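Local coordinates for protein Moesin/ezrin/radixin homolog 2 (Drosophila melanogaster, PDB 7EDR) that probably links membrane proteins to the cortical cytoskeleton and takes part in growth-control signalling, as a Merlin-type member of the ERM family built on a FERM domain, at residues C[113-126]-C[153-165]. Residues are numbered along the deposited sequence; the frame is centred on the assembly and turned at random.
Sequences ILSMDIYCRPEASV and GELLPKGVTDQYQ
V160 packs into the first turn of helix 122-137, and this is the tight end of the contact. Its two methyls straddle S125 OG, with V160 CG2 3.6 Å from that oxygen, and CG1 also touches CA and CB of P122. S125 CB meets the ring of P157, 3.7 Å from its CD, while L156 CD2 lies close to S125 O, 3.4 Å away. P122 has a second neighbour in Y164: the two side chains cross at about a right angle, and P122 CG lies in the plane of the tyrosine ring at its edge, 3.6 Å from Y164 OH. The ring of P157 sits between S125 and the end of helix 99-114, its CG lying 3.7 Å from I113 O.

Toward solvent the fit is looser. M116, whose positive phi belongs to the Schellman motif closing helix 99-114, runs its CG past P157 CB. A bend at chi3 (66°) then folds CE against G159 CA, and M116 SD accepts a weak hydrogen bond from G159 N at 3.4 Å. L114 meets mainly backbone, its CD1 3.5 Å from L155 O, and also comes near the P157 ring. Two waters also bridge the segments: one links L114 O to K158 N, the amide just after the N-cap P157, and another donates to both S125 O and L155 O.

The contact thus lies inside the all-helical central FERM lobe, where short helix 158-161 fits against the connection between helices 99-114 and 122-137. W171 of helix 168-179 touches L156 and V160 and stacks edge-to-face on Y164, while I113 packs on Y194 and A198 of helix 187-198.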
# COMPACT_ATOMS: atom_id res chain seq x y z
N ILE C 113 -11.17 16.90 27.50
CA ILE C 113 -11.92 18.10 27.21
C ILE C 113 -12.79 18.49 28.41
O ILE C 113 -12.74 19.62 28.90
CB ILE C 113 -12.75 17.89 25.93
CG1 ILE C 113 -11.78 17.75 24.74
CG2 ILE C 113 -13.76 19.00 25.76
CD1 ILE C 113 -12.40 17.43 23.40
N LEU C 114 -13.57 17.54 28.93
CA LEU C 114 -14.47 17.83 30.05
C LEU C 114 -13.70 18.33 31.27
O LEU C 114 -14.19 19.20 32.00
CB LEU C 114 -15.27 16.58 30.41
CG LEU C 114 -16.71 16.53 29.91
CD1 LEU C 114 -16.93 17.46 28.72
CD2 LEU C 114 -17.05 15.10 29.57
N SER C 115 -12.50 17.80 31.50
CA SER C 115 -11.67 18.23 32.62
C SER C 115 -10.80 19.43 32.27
O SER C 115 -10.07 19.91 33.15
CB SER C 115 -10.78 17.08 33.06
OG SER C 115 -9.71 16.95 32.14
N MET C 116 -10.84 19.88 31.02
CA MET C 116 -10.09 21.03 30.51
C MET C 116 -8.58 20.80 30.48
O MET C 116 -7.81 21.76 30.47
CB MET C 116 -10.42 22.30 31.31
CG MET C 116 -11.92 22.56 31.43
SD MET C 116 -12.33 23.82 32.64
CE MET C 116 -11.62 25.28 31.88
N ASP C 117 -8.14 19.53 30.48
CA ASP C 117 -6.73 19.27 30.18
C ASP C 117 -6.35 19.92 28.86
O ASP C 117 -5.25 20.45 28.72
CB ASP C 117 -6.45 17.77 30.12
CG ASP C 117 -6.53 17.09 31.49
OD1 ASP C 117 -6.53 17.79 32.53
OD2 ASP C 117 -6.57 15.85 31.52
N ILE C 118 -7.26 19.91 27.89
CA ILE C 118 -7.07 20.65 26.65
C ILE C 118 -8.20 21.67 26.53
O ILE C 118 -9.35 21.41 26.91
CB ILE C 118 -6.99 19.72 25.42
CG1 ILE C 118 -8.33 19.11 25.07
CG2 ILE C 118 -5.97 18.58 25.65
CD1 ILE C 118 -8.24 18.10 23.95
N TYR C 119 -7.86 22.85 26.04
CA TYR C 119 -8.85 23.90 25.91
C TYR C 119 -9.82 23.59 24.78
O TYR C 119 -9.46 22.96 23.78
CB TYR C 119 -8.17 25.24 25.66
CG TYR C 119 -9.11 26.36 25.27
CD1 TYR C 119 -9.78 27.10 26.25
CD2 TYR C 119 -9.33 26.68 23.93
CE1 TYR C 119 -10.64 28.12 25.92
CE2 TYR C 119 -10.19 27.70 23.58
CZ TYR C 119 -10.84 28.42 24.59
OH TYR C 119 -11.71 29.44 24.26
N CYS C 120 -11.04 24.07 24.93
CA CYS C 120 -12.08 23.90 23.92
C CYS C 120 -12.99 25.13 23.96
O CYS C 120 -13.30 25.64 25.04
CB CYS C 120 -12.86 22.61 24.17
SG CYS C 120 -14.17 22.34 22.98
N ARG C 121 -13.41 25.60 22.78
CA ARG C 121 -14.26 26.78 22.71
C ARG C 121 -15.68 26.45 23.16
O ARG C 121 -16.13 25.31 23.02
CB ARG C 121 -14.29 27.34 21.29
CG ARG C 121 -13.05 28.17 20.92
CD ARG C 121 -13.32 29.17 19.80
NE ARG C 121 -14.52 29.98 20.05
CZ ARG C 121 -14.59 31.02 20.89
NH1 ARG C 121 -13.53 31.42 21.58
NH2 ARG C 121 -15.75 31.66 21.04
N PRO C 122 -16.40 27.43 23.73
CA PRO C 122 -17.76 27.15 24.22
C PRO C 122 -18.67 26.52 23.18
O PRO C 122 -19.28 25.48 23.45
CB PRO C 122 -18.26 28.55 24.66
CG PRO C 122 -17.01 29.31 24.99
CD PRO C 122 -15.94 28.80 24.07
N GLU C 123 -18.78 27.10 21.99
CA GLU C 123 -19.73 26.56 21.02
C GLU C 123 -19.31 25.17 20.54
O GLU C 123 -20.16 24.31 20.32
CB GLU C 123 -19.91 27.53 19.85
CG GLU C 123 -18.68 27.76 18.95
CD GLU C 123 -17.66 28.77 19.51
OE1 GLU C 123 -17.62 29.01 20.74
OE2 GLU C 123 -16.87 29.32 18.70
N ALA C 124 -18.00 24.92 20.42
CA ALA C 124 -17.55 23.57 20.07
C ALA C 124 -17.90 22.56 21.16
O ALA C 124 -18.27 21.42 20.87
CB ALA C 124 -16.04 23.56 19.80
N SER C 125 -17.79 22.97 22.44
CA SER C 125 -18.16 22.08 23.54
C SER C 125 -19.63 21.68 23.47
O SER C 125 -19.99 20.58 23.92
CB SER C 125 -17.86 22.74 24.88
OG SER C 125 -18.71 23.86 25.10
N VAL C 126 -20.50 22.54 22.94
CA VAL C 126 -21.90 22.14 22.81
C VAL C 126 -22.04 21.07 21.74
O VAL C 126 -22.74 20.07 21.94
CB VAL C 126 -22.80 23.35 22.50
CG1 VAL C 126 -24.21 22.88 22.18
CG2 VAL C 126 -22.82 24.30 23.66
N GLY C 153 -23.83 20.44 33.47
CA GLY C 153 -22.65 20.45 34.32
C GLY C 153 -21.77 19.23 34.16
O GLY C 153 -20.60 19.27 34.56
N GLU C 154 -22.31 18.15 33.60
CA GLU C 154 -21.53 16.96 33.27
C GLU C 154 -21.16 16.86 31.79
O GLU C 154 -20.32 16.03 31.44
CB GLU C 154 -22.30 15.70 33.66
CG GLU C 154 -22.49 15.52 35.14
CD GLU C 154 -22.98 14.13 35.47
OE1 GLU C 154 -24.19 13.86 35.27
OE2 GLU C 154 -22.15 13.30 35.92
N LEU C 155 -21.80 17.65 30.93
CA LEU C 155 -21.57 17.59 29.50
C LEU C 155 -20.68 18.71 29.01
O LEU C 155 -20.10 18.61 27.92
CB LEU C 155 -22.91 17.63 28.74
CG LEU C 155 -23.85 16.43 28.96
CD1 LEU C 155 -25.27 16.79 28.56
CD2 LEU C 155 -23.39 15.20 28.16
N LEU C 156 -20.51 19.76 29.81
CA LEU C 156 -19.75 20.90 29.39
C LEU C 156 -18.59 21.14 30.33
O LEU C 156 -18.72 20.95 31.54
CB LEU C 156 -20.64 22.15 29.32
CG LEU C 156 -21.73 22.04 28.26
CD1 LEU C 156 -22.62 23.29 28.23
CD2 LEU C 156 -21.12 21.75 26.87
N PRO C 157 -17.43 21.53 29.80
CA PRO C 157 -16.34 22.00 30.67
C PRO C 157 -16.82 23.12 31.58
O PRO C 157 -17.54 24.03 31.16
CB PRO C 157 -15.28 22.50 29.67
CG PRO C 157 -15.63 21.90 28.37
CD PRO C 157 -17.10 21.64 28.37
N LYS C 158 -16.41 23.06 32.85
CA LYS C 158 -16.81 24.11 33.78
C LYS C 158 -16.35 25.49 33.32
O LYS C 158 -17.04 26.48 33.56
CB LYS C 158 -16.29 23.81 35.19
CG LYS C 158 -16.69 24.86 36.20
CD LYS C 158 -16.64 24.36 37.63
CE LYS C 158 -17.35 25.33 38.56
NZ LYS C 158 -16.67 26.67 38.58
N GLY C 159 -15.20 25.57 32.65
CA GLY C 159 -14.77 26.84 32.10
C GLY C 159 -15.70 27.40 31.05
O GLY C 159 -15.69 28.61 30.79
N VAL C 160 -16.51 26.55 30.42
CA VAL C 160 -17.52 27.05 29.49
C VAL C 160 -18.68 27.65 30.26
O VAL C 160 -19.05 28.81 30.06
CB VAL C 160 -17.98 25.93 28.55
CG1 VAL C 160 -19.19 26.38 27.72
CG2 VAL C 160 -16.85 25.57 27.64
N THR C 161 -19.27 26.88 31.17
CA THR C 161 -20.48 27.32 31.84
C THR C 161 -20.23 28.50 32.79
O THR C 161 -21.12 29.33 32.97
CB THR C 161 -21.14 26.14 32.56
OG1 THR C 161 -20.19 25.52 33.44
CG2 THR C 161 -21.63 25.12 31.55
N ASP C 162 -19.03 28.59 33.38
CA ASP C 162 -18.66 29.76 34.18
C ASP C 162 -18.60 31.04 33.36
O ASP C 162 -18.71 32.13 33.92
CB ASP C 162 -17.29 29.59 34.85
CG ASP C 162 -17.26 28.49 35.89
OD1 ASP C 162 -16.15 28.06 36.23
OD2 ASP C 162 -18.33 28.05 36.36
N GLN C 163 -18.39 30.92 32.07
CA GLN C 163 -18.14 32.05 31.18
C GLN C 163 -19.42 32.77 30.76
O GLN C 163 -19.35 33.86 30.19
CB GLN C 163 -17.40 31.52 29.95
CG GLN C 163 -16.63 32.50 29.14
CD GLN C 163 -15.77 31.78 28.13
OE1 GLN C 163 -15.29 30.66 28.40
NE2 GLN C 163 -15.57 32.38 26.96
N TYR C 164 -20.59 32.19 31.03
CA TYR C 164 -21.84 32.72 30.51
C TYR C 164 -22.89 32.82 31.60
O TYR C 164 -22.94 31.98 32.51
CB TYR C 164 -22.38 31.87 29.36
CG TYR C 164 -21.53 31.95 28.12
CD1 TYR C 164 -20.40 31.14 27.98
CD2 TYR C 164 -21.86 32.83 27.09
CE1 TYR C 164 -19.61 31.22 26.83
CE2 TYR C 164 -21.08 32.91 25.94
CZ TYR C 164 -19.96 32.10 25.82
OH TYR C 164 -19.20 32.19 24.69
N GLN C 165 -23.73 33.85 31.48
CA GLN C 165 -24.90 34.05 32.33
C GLN C 165 -26.05 33.22 31.76
O GLN C 165 -26.94 33.72 31.07
CB GLN C 165 -25.28 35.52 32.39
CG GLN C 165 -24.75 36.23 33.59
CD GLN C 165 -25.68 36.11 34.75
OE1 GLN C 165 -25.44 35.33 35.68
NE2 GLN C 165 -26.77 36.88 34.72
O HOH W 1 -14.94 20.73 33.91
O HOH W 2 -18.43 19.19 26.18